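PDB 6BRM: putative metal-dependent isothiocyanate hydrolase SaxA from Pectobacterium carotovorum, which probably hydrolyses toxic isothiocyanates of plants, using a pair of zinc ions held in a metallo-beta-lactamase-type fold. Local coordinates for residues Y88-E92 and G144-G148; G118-T124 and C147-H153. All coordinates share one frame; numbering follows the deposited sequence.

Contact 1. Residues Y88-E92 and G144-G148; sequences YTQDE and GDACG
Gln-90 reaches across to the backbone of Asp-145, Ala-146 and Cys-147, and its length suits the job: it leaves the end of strand 87-89 with CG anti to the backbone N (chi1 170°) and runs extended beyond CG, until its flat amide lies alongside the loop. Gln-90 NE2 gives a weak hydrogen bond to Asp-145 O (3.3 Å, N-H...O angle 158°), while its stronger polar partner is the carboxylate of Asp-94. The amide oxygen, Gln-90 OE1, comes to 2.9 Å from Cys-147 N, but the angle is too poor for a hydrogen bond, and the same holds for Ala-146 N. The stem of the glutamine is covered by sulfur: Cys-147 SG rests 3.8 Å from both CB and CG of Gln-90, a small polarisable group filling this buried corner. Ala-146 turns its CB away from Gln-90 and toward the zinc ligands His-67 and His-128, where a methyl group takes up little room.

The other end of the contact is looser and partly exposed. Here Asp-91 OD2 and Asp-145 OD2 face each other at 4.0 Å, their carboxylate planes 71° apart, with no bond between them. Aspartate suits each place for a separate reason: Asp-91 is the N-cap of helix 92-100, its OD1 making a weak hydrogen bond to Asp-94 N, and Asp-145 forms a long, weak ion pair with Lys-169 of the second subunit and also packs on Lys-173 of that subunit. The inner end thus coheres through the amide and sulfur packing, while the repulsion between the two acids at the outer end may be eased by the helix start and by the lysines of the second subunit.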
loop_
_atom_site.group_PDB
_atom_site.type_symbol
_atom_site.label_atom_id
_atom_site.label_comp_id
_atom_site.label_asym_id
_atom_site.label_seq_id
_atom_site.Cartn_x
_atom_site.Cartn_y
_atom_site.Cartn_z
ATOM N N TYR B 88 10.180 -18.929 8.589
ATOM C CA TYR B 88 10.289 -17.516 8.234
ATOM C C TYR B 88 8.890 -16.890 8.227
ATOM O O TYR B 88 8.044 -17.287 7.421
ATOM C CB TYR B 88 10.935 -17.359 6.849
ATOM C CG TYR B 88 12.456 -17.440 6.838
ATOM C CD1 TYR B 88 13.232 -16.473 7.482
ATOM C CD2 TYR B 88 13.121 -18.470 6.166
ATOM C CE1 TYR B 88 14.617 -16.534 7.469
ATOM C CE2 TYR B 88 14.511 -18.538 6.147
ATOM C CZ TYR B 88 15.253 -17.566 6.800
ATOM O OH TYR B 88 16.625 -17.624 6.791
ATOM N N THR B 89 8.652 -15.918 9.113
ATOM C CA THR B 89 7.356 -15.233 9.200
ATOM C C THR B 89 7.401 -13.799 8.675
ATOM O O THR B 89 8.466 -13.206 8.510
ATOM C CB THR B 89 6.817 -15.204 10.642
ATOM O OG1 THR B 89 7.684 -14.423 11.473
ATOM C CG2 THR B 89 6.697 -16.616 11.199
ATOM N N GLN B 90 6.209 -13.265 8.438
ATOM C CA GLN B 90 5.988 -11.929 7.877
ATOM C C GLN B 90 6.306 -10.800 8.863
ATOM O O GLN B 90 6.910 -9.797 8.478
ATOM C CB GLN B 90 4.522 -11.835 7.430
ATOM C CG GLN B 90 4.001 -10.461 7.033
ATOM C CD GLN B 90 2.510 -10.473 6.730
ATOM O OE1 GLN B 90 2.045 -9.748 5.853
ATOM N NE2 GLN B 90 1.755 -11.295 7.454
ATOM N N ASP B 91 5.870 -10.955 10.114
ATOM C CA ASP B 91 6.027 -9.910 11.139
ATOM C C ASP B 91 6.017 -10.493 12.561
ATOM O O ASP B 91 5.911 -11.712 12.732
ATOM C CB ASP B 91 4.958 -8.811 10.951
ATOM C CG ASP B 91 3.519 -9.339 11.022
ATOM O OD1 ASP B 91 3.282 -10.454 11.541
ATOM O OD2 ASP B 91 2.612 -8.616 10.552
ATOM N N GLU B 92 6.140 -9.623 13.567
ATOM C CA GLU B 92 6.234 -10.053 14.972
ATOM C C GLU B 92 5.018 -10.811 15.509
ATOM O O GLU B 92 5.190 -11.774 16.256
ATOM C CB GLU B 92 6.533 -8.855 15.893
ATOM C CG GLU B 92 7.972 -8.346 15.828
ATOM C CD GLU B 92 8.992 -9.287 16.460
ATOM O OE1 GLU B 92 10.141 -9.325 15.969
ATOM O OE2 GLU B 92 8.660 -9.986 17.443
ATOM N N GLY B 144 -6.267 -8.690 7.502
ATOM C CA GLY B 144 -4.946 -8.386 8.061
ATOM C C GLY B 144 -3.876 -8.071 7.035
ATOM O O GLY B 144 -4.173 -7.582 5.941
ATOM N N ASP B 145 -2.629 -8.348 7.410
ATOM C CA ASP B 145 -1.482 -8.251 6.512
ATOM C C ASP B 145 -1.168 -9.617 5.909
ATOM O O ASP B 145 -1.381 -10.653 6.548
ATOM C CB ASP B 145 -0.255 -7.726 7.265
ATOM C CG ASP B 145 -0.466 -6.336 7.846
ATOM O OD1 ASP B 145 -1.057 -5.475 7.163
ATOM O OD2 ASP B 145 -0.027 -6.100 8.991
ATOM N N ALA B 146 -0.662 -9.606 4.677
ATOM C CA ALA B 146 -0.200 -10.822 4.001
ATOM C C ALA B 146 0.824 -10.455 2.927
ATOM O O ALA B 146 0.476 -9.831 1.922
ATOM C CB ALA B 146 -1.374 -11.571 3.396
ATOM N N CYS B 147 2.080 -10.853 3.137
ATOM C CA CYS B 147 3.196 -10.338 2.338
ATOM C C CYS B 147 3.490 -11.135 1.069
ATOM O O CYS B 147 3.240 -12.343 1.000
ATOM C CB CYS B 147 4.472 -10.263 3.185
ATOM S SG CYS B 147 5.154 -11.863 3.682
ATOM N N GLY B 148 4.019 -10.429 0.071
ATOM C CA GLY B 148 4.607 -11.042 -1.113
ATOM C C GLY B 148 6.065 -11.360 -0.851
ATOM O O GLY B 148 6.626 -10.926 0.161
#

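Contact 2. Residues G118-T124 and C147-H153; sequences GLTIYKT and CGLVFTH
Thr-120 and Thr-152 form one of three hydrogen-bonded pairs here, with Thr-120 N to Thr-152 O at 2.9 Å and 171°. Their beta-branched side chains, well suited to strands, lie side by side, Thr-152 CG2 being 3.8 Å from Thr-120 CB. The next residue on this face, Tyr-122, has its ring bordered by both: Thr-120 CG2 sits over one face toward the rim, and Thr-152 OG1 lies at the edge, 3.9 Å from Tyr-122 CE2. Tyr-122 pairs with Val-150 through two backbone bonds. The lack of a side chain at Gly-148 suits its place, since Thr-124 CB stands 3.8 Å from Gly-148 CA.

The opposite face carries Ile-121 beside Phe-151, with Ile-121 CD1 3.7 Å from Phe-151 CE2, and Lys-123, whose CG, anti to the backbone N (chi1 -175°), brings the aliphatic stem to 3.6 Å from Cys-147 CB. Strands 120-124 and 148-152 are antiparallel neighbours in the second sheet of the alpha-beta/beta-alpha sandwich of the metallo-beta-lactamase superfamily, and the connection between them carries the zinc ligand His-128.

Farther out, the sandwich decides what each face meets. Phe-151 touches Phe-20 and Leu-13 of the other sheet, an interior that favours large apolar groups. Tyr-122 and Val-150 instead lie against Phe-178 of helix 169-178, and Tyr-160 on the adjoining strand touches Val-150 and Thr-124.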
loop_
_atom_site.group_PDB
_atom_site.type_symbol
_atom_site.label_atom_id
_atom_site.label_comp_id
_atom_site.label_asym_id
_atom_site.label_seq_id
_atom_site.Cartn_x
_atom_site.Cartn_y
_atom_site.Cartn_z
ATOM N N GLY B 118 24.576 -14.933 -1.405
ATOM C CA GLY B 118 24.179 -14.166 -2.594
ATOM C C GLY B 118 22.671 -14.128 -2.784
ATOM O O GLY B 118 22.173 -13.369 -3.613
ATOM N N LEU B 119 21.944 -14.954 -2.030
ATOM C CA LEU B 119 20.484 -14.973 -2.073
ATOM C C LEU B 119 19.925 -13.773 -1.325
ATOM O O LEU B 119 20.317 -13.509 -0.187
ATOM C CB LEU B 119 19.947 -16.265 -1.441
ATOM C CG LEU B 119 18.441 -16.522 -1.530
ATOM C CD1 LEU B 119 18.024 -16.763 -2.972
ATOM C CD2 LEU B 119 18.052 -17.705 -0.663
ATOM N N THR B 120 19.003 -13.068 -1.970
ATOM C CA THR B 120 18.292 -11.948 -1.371
ATOM C C THR B 120 16.802 -12.268 -1.406
ATOM O O THR B 120 16.295 -12.717 -2.437
ATOM C CB THR B 120 18.551 -10.644 -2.151
ATOM O OG1 THR B 120 19.960 -10.472 -2.343
ATOM C CG2 THR B 120 18.000 -9.441 -1.407
ATOM N N ILE B 121 16.111 -12.037 -0.285
ATOM C CA ILE B 121 14.662 -12.229 -0.187
ATOM C C ILE B 121 14.023 -10.917 0.256
ATOM O O ILE B 121 14.258 -10.463 1.373
ATOM C CB ILE B 121 14.302 -13.357 0.809
ATOM C CG1 ILE B 121 14.762 -14.713 0.260
ATOM C CG2 ILE B 121 12.797 -13.392 1.080
ATOM C CD1 ILE B 121 14.708 -15.840 1.269
ATOM N N TYR B 122 13.218 -10.321 -0.619
ATOM C CA TYR B 122 12.505 -9.081 -0.307
ATOM C C TYR B 122 11.057 -9.383 0.079
ATOM O O TYR B 122 10.367 -10.113 -0.637
ATOM C CB TYR B 122 12.504 -8.135 -1.508
ATOM C CG TYR B 122 13.867 -7.727 -2.024
ATOM C CD1 TYR B 122 14.528 -6.614 -1.499
ATOM C CD2 TYR B 122 14.482 -8.427 -3.065
ATOM C CE1 TYR B 122 15.772 -6.222 -1.980
ATOM C CE2 TYR B 122 15.722 -8.042 -3.557
ATOM C CZ TYR B 122 16.366 -6.941 -3.010
ATOM O OH TYR B 122 17.595 -6.560 -3.494
ATOM N N LYS B 123 10.611 -8.807 1.198
ATOM C CA LYS B 123 9.228 -8.909 1.664
ATOM C C LYS B 123 8.437 -7.727 1.103
ATOM O O LYS B 123 8.876 -6.582 1.223
ATOM C CB LYS B 123 9.185 -8.895 3.199
ATOM C CG LYS B 123 7.804 -9.108 3.807
ATOM C CD LYS B 123 7.834 -9.205 5.331
ATOM C CE LYS B 123 8.161 -7.884 6.018
ATOM N NZ LYS B 123 7.154 -6.823 5.732
ATOM N N THR B 124 7.273 -8.018 0.516
ATOM C CA THR B 124 6.431 -7.037 -0.185
ATOM C C THR B 124 5.133 -6.759 0.575
ATOM O O THR B 124 4.609 -7.644 1.257
ATOM C CB THR B 124 6.035 -7.572 -1.574
ATOM O OG1 THR B 124 7.167 -8.183 -2.199
ATOM C CG2 THR B 124 5.502 -6.457 -2.464
ATOM N N CYS B 147 2.080 -10.853 3.137
ATOM C CA CYS B 147 3.196 -10.338 2.338
ATOM C C CYS B 147 3.490 -11.135 1.069
ATOM O O CYS B 147 3.240 -12.343 1.000
ATOM C CB CYS B 147 4.472 -10.263 3.185
ATOM S SG CYS B 147 5.154 -11.863 3.682
ATOM N N GLY B 148 4.019 -10.429 0.071
ATOM C CA GLY B 148 4.607 -11.042 -1.113
ATOM C C GLY B 148 6.065 -11.360 -0.851
ATOM O O GLY B 148 6.626 -10.926 0.161
ATOM N N LEU B 149 6.674 -12.124 -1.757
ATOM C CA LEU B 149 8.074 -12.545 -1.623
ATOM C C LEU B 149 8.768 -12.518 -2.975
ATOM O O LEU B 149 8.316 -13.177 -3.911
ATOM C CB LEU B 149 8.164 -13.970 -1.078
ATOM C CG LEU B 149 7.495 -14.298 0.250
ATOM C CD1 LEU B 149 7.442 -15.808 0.432
ATOM C CD2 LEU B 149 8.237 -13.637 1.400
ATOM N N VAL B 150 9.859 -11.759 -3.068
ATOM C CA VAL B 150 10.731 -11.774 -4.242
ATOM C C VAL B 150 11.979 -12.567 -3.876
ATOM O O VAL B 150 12.445 -12.486 -2.743
ATOM C CB VAL B 150 11.109 -10.345 -4.694
ATOM C CG1 VAL B 150 12.050 -10.377 -5.894
ATOM C CG2 VAL B 150 9.853 -9.540 -5.020
ATOM N N PHE B 151 12.497 -13.345 -4.824
ATOM C CA PHE B 151 13.748 -14.086 -4.647
ATOM C C PHE B 151 14.747 -13.629 -5.703
ATOM O O PHE B 151 14.448 -13.672 -6.894
ATOM C CB PHE B 151 13.510 -15.589 -4.774
ATOM C CG PHE B 151 12.765 -16.187 -3.617
ATOM C CD1 PHE B 151 11.381 -16.206 -3.599
ATOM C CD2 PHE B 151 13.454 -16.746 -2.547
ATOM C CE1 PHE B 151 10.691 -16.764 -2.531
ATOM C CE2 PHE B 151 12.776 -17.302 -1.474
ATOM C CZ PHE B 151 11.391 -17.311 -1.465
ATOM N N THR B 152 15.932 -13.214 -5.258
ATOM C CA THR B 152 16.957 -12.611 -6.115
ATOM C C THR B 152 18.273 -13.358 -5.911
ATOM O O THR B 152 18.649 -13.654 -4.776
ATOM C CB THR B 152 17.072 -11.091 -5.809
ATOM O OG1 THR B 152 16.199 -10.368 -6.688
ATOM C CG2 THR B 152 18.483 -10.538 -5.970
ATOM N N HIS B 153 18.948 -13.665 -7.021
ATOM C CA HIS B 153 20.260 -14.337 -7.027
ATOM C C HIS B 153 20.797 -14.358 -8.462
ATOM O O HIS B 153 20.021 -14.517 -9.402
ATOM C CB HIS B 153 20.141 -15.782 -6.517
ATOM C CG HIS B 153 21.441 -16.394 -6.088
ATOM N ND1 HIS B 153 22.416 -16.784 -6.980
ATOM C CD2 HIS B 153 21.916 -16.705 -4.860
ATOM C CE1 HIS B 153 23.441 -17.290 -6.321
ATOM N NE2 HIS B 153 23.164 -17.252 -5.031
#

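In the fold
Contacts 1 and 2, whose centres are 13 Å apart, meet on one run of chain: their segments share Cys-147 and Gly-148, and Cys-147 touches partners in both. Contact 2 pairs strand 148-152 within the second sheet, whereas contact 1 ties the loop leading into it to the end of strand 87-89 in the first sheet. They also touch directly, Gln-90 O lying 3.3 Å from Lys-123 CD. The zinc site is near the loop end: the side chain of Ala-146 is about 5 Å from a zinc ion, that of Cys-147 about 11 Å. From there, strand 148-152 leads away from the metals into the body of the sandwich.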